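Local coordinates for Dbv8 protein (Nonomuraea, PDB 4MFZ), which binds decanoyl-CoA and probably transfers its long acyl chain to an amino group during synthesis of acylated glycopeptide antibiotics, at residues Arg104-Tyr109 / Arg143-Thr148. Residues are numbered along the deposited sequence; the frame is centred on the assembly and turned at random.
Sequences RHMGDY and RRFHAT. With NA (sodium ion), chain C.
M106 and G107 meet F145, whose ring reaches from the end of helix 130-148 to the turn that follows helix 89-104. H105 opens this type II beta turn, closed by D108 N bonding back to H105 O at 3.1 Å. Its imidazole takes no part in the contact with F145; NE2 holds a sodium ion at 2.2 Å and four waters complete the ligands seen, while CG of R104 lies over one face of the imidazole. M106 comes next, with CG anti to the backbone N (chi1 175°) and 3.7 Å from F145 CB. The bend at chi2 then sets where SD lies: 5.1 Å from the F145 ring centroid, in an oblique Met-aromatic contact. T138 and A141 of helix 130-148 also touch M106. At G107 the backbone itself is the partner: its CA sits over one face of the phenyl ring, 3.9 Å from the centroid and 28° off the normal, a CH-pi contact. With no side chain on G107, its CA comes to 3.5 Å from F145 CZ; phi is positive (79°), as usual for the third residue of a type II turn. R190 bonds the G107 backbone and H105 O, tying the turn to helix 182-192. Between the two segments, which belong to the N-terminal helical domain near its surface, the contact rests on dispersion and weak CH-pi and Met-aromatic terms, so shape fit around the F145 ring, rather than any directional bond, probably sets its geometry.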
ATOM      1  N   ARG A 104       3.740 -10.229 -15.681  1.00 23.47           N
ATOM      2  CA  ARG A 104       2.766 -10.801 -16.619  1.00 24.90           C
ATOM      3  C   ARG A 104       1.507  -9.934 -16.877  1.00 25.01           C
ATOM      4  O   ARG A 104       0.984  -9.942 -17.989  1.00 24.50           O
ATOM      5  CB  ARG A 104       2.357 -12.185 -16.096  1.00 28.00           C
ATOM      6  CG  ARG A 104       1.349 -12.945 -16.932  1.00 31.80           C
ATOM      7  CD  ARG A 104       2.081 -13.741 -17.998  1.00 38.50           C
ATOM      8  NE  ARG A 104       1.202 -14.747 -18.574  1.00 41.46           N
ATOM      9  CZ  ARG A 104       0.279 -14.477 -19.486  1.00 44.42           C
ATOM     10  NH1 ARG A 104       0.124 -13.229 -19.928  1.00 44.78           N
ATOM     11  NH2 ARG A 104      -0.489 -15.458 -19.952  1.00 46.08           N
ATOM     12  N   HIS A 105       0.994  -9.226 -15.864  1.00 23.89           N
ATOM     13  CA  HIS A 105      -0.067  -8.226 -16.083  1.00 23.40           C
ATOM     14  C   HIS A 105       0.326  -6.840 -15.649  1.00 21.83           C
ATOM     15  O   HIS A 105      -0.485  -6.074 -15.143  1.00 19.34           O
ATOM     16  CB  HIS A 105      -1.388  -8.654 -15.441  1.00 27.15           C
ATOM     17  CG  HIS A 105      -1.853 -10.023 -15.885  1.00 30.51           C
ATOM     18  ND1 HIS A 105      -2.132 -10.310 -17.175  1.00 32.27           N
ATOM     19  CD2 HIS A 105      -2.018 -11.200 -15.177  1.00 31.43           C
ATOM     20  CE1 HIS A 105      -2.481 -11.599 -17.281  1.00 32.37           C
ATOM     21  NE2 HIS A 105      -2.410 -12.149 -16.057  1.00 35.25           N
ATOM     22  N   MET A 106       1.598  -6.523 -15.854  1.00 21.95           N
ATOM     23  CA  MET A 106       2.151  -5.216 -15.568  1.00 22.22           C
ATOM     24  C   MET A 106       1.311  -4.123 -16.221  1.00 22.82           C
ATOM     25  O   MET A 106       1.111  -4.099 -17.435  1.00 22.03           O
ATOM     26  CB  MET A 106       3.618  -5.154 -16.028  1.00 20.99           C
ATOM     27  CG  MET A 106       4.281  -3.783 -15.888  1.00 20.54           C
ATOM     28  SD  MET A 106       4.510  -3.269 -14.173  1.00 22.05           S
ATOM     29  CE  MET A 106       5.855  -4.359 -13.679  1.00 19.84           C
ATOM     30  N   GLY A 107       0.791  -3.232 -15.393  1.00 23.33           N
ATOM     31  CA  GLY A 107       0.131  -2.034 -15.902  1.00 22.98           C
ATOM     32  C   GLY A 107      -1.275  -2.243 -16.397  1.00 23.82           C
ATOM     33  O   GLY A 107      -1.883  -1.312 -16.914  1.00 24.36           O
ATOM     34  N   ASP A 108      -1.817  -3.442 -16.205  1.00 22.58           N
ATOM     35  CA  ASP A 108      -3.120  -3.757 -16.763  1.00 22.41           C
ATOM     36  C   ASP A 108      -4.187  -3.708 -15.692  1.00 22.09           C
ATOM     37  O   ASP A 108      -4.335  -4.667 -14.905  1.00 20.49           O
ATOM     38  CB  ASP A 108      -3.100  -5.130 -17.443  1.00 22.91           C
ATOM     39  CG  ASP A 108      -4.454  -5.499 -18.057  1.00 25.05           C
ATOM     40  OD1 ASP A 108      -5.436  -4.741 -17.910  1.00 26.89           O
ATOM     41  OD2 ASP A 108      -4.547  -6.568 -18.687  1.00 26.44           O
ATOM     42  N   TYR A 109      -4.949  -2.608 -15.670  1.00 22.19           N
ATOM     43  CA  TYR A 109      -5.955  -2.388 -14.612  1.00 23.83           C
ATOM     44  C   TYR A 109      -7.254  -3.205 -14.777  1.00 24.91           C
ATOM     45  O   TYR A 109      -8.092  -3.218 -13.867  1.00 23.39           O
ATOM     46  CB  TYR A 109      -6.274  -0.897 -14.470  1.00 26.83           C
ATOM     47  CG  TYR A 109      -6.771  -0.282 -15.752  1.00 27.84           C
ATOM     48  CD1 TYR A 109      -8.108  -0.383 -16.105  1.00 28.60           C
ATOM     49  CD2 TYR A 109      -5.897   0.383 -16.625  1.00 29.74           C
ATOM     50  CE1 TYR A 109      -8.584   0.140 -17.290  1.00 31.09           C
ATOM     51  CE2 TYR A 109      -6.367   0.922 -17.820  1.00 31.75           C
ATOM     52  CZ  TYR A 109      -7.717   0.784 -18.143  1.00 32.26           C
ATOM     53  OH  TYR A 109      -8.235   1.322 -19.299  1.00 37.89           O
ATOM     54  N   ARG A 143       9.927   0.098 -13.857  1.00 17.87           N
ATOM     55  CA  ARG A 143      10.573   1.237 -14.466  1.00 21.28           C
ATOM     56  C   ARG A 143      10.526   1.185 -15.971  1.00 21.01           C
ATOM     57  O   ARG A 143      10.291   2.213 -16.596  1.00 20.59           O
ATOM     58  CB  ARG A 143      11.990   1.400 -13.930  1.00 23.60           C
ATOM     59  CG  ARG A 143      11.933   2.097 -12.568  1.00 29.40           C
ATOM     60  CD  ARG A 143      13.132   1.830 -11.677  1.00 34.54           C
ATOM     61  NE  ARG A 143      14.248   2.783 -11.768  1.00 38.96           N
ATOM     62  CZ  ARG A 143      14.243   3.992 -12.347  1.00 42.89           C
ATOM     63  NH1 ARG A 143      13.153   4.496 -12.949  1.00 41.53           N
ATOM     64  NH2 ARG A 143      15.371   4.715 -12.328  1.00 38.19           N
ATOM     65  N   ARG A 144      10.691  -0.004 -16.565  1.00 21.22           N
ATOM     66  CA  ARG A 144      10.445  -0.105 -18.000  1.00 20.99           C
ATOM     67  C   ARG A 144       9.017   0.306 -18.368  1.00 21.09           C
ATOM     68  O   ARG A 144       8.819   1.055 -19.329  1.00 23.01           O
ATOM     69  CB  ARG A 144      10.786  -1.489 -18.549  1.00 22.11           C
ATOM     70  CG  ARG A 144      12.283  -1.708 -18.690  1.00 23.76           C
ATOM     71  CD  ARG A 144      12.589  -3.003 -19.436  1.00 26.25           C
ATOM     72  NE  ARG A 144      12.052  -4.199 -18.796  1.00 26.42           N
ATOM     73  CZ  ARG A 144      12.693  -4.947 -17.904  1.00 27.29           C
ATOM     74  NH1 ARG A 144      13.919  -4.629 -17.492  1.00 26.22           N
ATOM     75  NH2 ARG A 144      12.087  -6.019 -17.407  1.00 28.36           N
ATOM     76  N   PHE A 145       8.022  -0.147 -17.607  1.00 20.34           N
ATOM     77  CA  PHE A 145       6.620   0.267 -17.854  1.00 20.06           C
ATOM     78  C   PHE A 145       6.397   1.800 -17.729  1.00 19.72           C
ATOM     79  O   PHE A 145       5.781   2.424 -18.587  1.00 19.28           O
ATOM     80  CB  PHE A 145       5.636  -0.476 -16.937  1.00 18.61           C
ATOM     81  CG  PHE A 145       4.194  -0.096 -17.180  1.00 18.22           C
ATOM     82  CD1 PHE A 145       3.577  -0.387 -18.408  1.00 16.97           C
ATOM     83  CD2 PHE A 145       3.459   0.572 -16.205  1.00 17.35           C
ATOM     84  CE1 PHE A 145       2.262  -0.008 -18.667  1.00 16.16           C
ATOM     85  CE2 PHE A 145       2.135   0.937 -16.451  1.00 17.87           C
ATOM     86  CZ  PHE A 145       1.535   0.654 -17.685  1.00 16.24           C
ATOM     87  N   HIS A 146       6.890   2.382 -16.643  1.00 19.17           N
ATOM     88  CA  HIS A 146       6.868   3.825 -16.458  1.00 18.16           C
ATOM     89  C   HIS A 146       7.467   4.558 -17.646  1.00 18.58           C
ATOM     90  O   HIS A 146       6.817   5.454 -18.171  1.00 18.43           O
ATOM     91  CB  HIS A 146       7.550   4.210 -15.145  1.00 17.60           C
ATOM     92  CG  HIS A 146       6.666   4.070 -13.908  1.00 16.91           C
ATOM     93  ND1 HIS A 146       6.944   4.715 -12.749  1.00 16.25           N
ATOM     94  CD2 HIS A 146       5.479   3.351 -13.683  1.00 16.43           C
ATOM     95  CE1 HIS A 146       6.014   4.404 -11.824  1.00 15.75           C
ATOM     96  NE2 HIS A 146       5.122   3.559 -12.388  1.00 15.07           N
ATOM     97  N   ALA A 147       8.666   4.174 -18.111  1.00 19.80           N
ATOM     98  CA  ALA A 147       9.279   4.818 -19.305  1.00 21.81           C
ATOM     99  C   ALA A 147       8.429   4.745 -20.565  1.00 23.86           C
ATOM    100  O   ALA A 147       8.345   5.744 -21.307  1.00 24.14           O
ATOM    101  CB  ALA A 147      10.682   4.285 -19.595  1.00 21.72           C
ATOM    102  N   THR A 148       7.814   3.588 -20.843  1.00 24.12           N
ATOM    103  CA  THR A 148       6.973   3.485 -22.038  1.00 23.64           C
ATOM    104  C   THR A 148       5.803   4.459 -21.960  1.00 24.64           C
ATOM    105  O   THR A 148       5.283   4.872 -22.987  1.00 23.68           O
ATOM    106  CB  THR A 148       6.400   2.068 -22.303  1.00 23.63           C
ATOM    107  OG1 THR A 148       5.367   1.774 -21.353  1.00 24.75           O
ATOM    108  CG2 THR A 148       7.467   0.992 -22.271  1.00 21.56           C
TER
HETATM  109 NA    NA C 402      -3.002 -14.196 -15.452  1.00 26.27          NA
HETATM  110  O   HOH W   1      -3.690 -16.422 -16.550  1.00 41.54           O
HETATM  111  O   HOH W   2      -3.330 -13.485 -13.341  1.00 40.97           O
HETATM  112  O   HOH W   3      -1.192 -15.125 -14.603  1.00 39.83           O
HETATM  113  O   HOH W   4      -5.215 -14.089 -14.981  1.00 33.98           O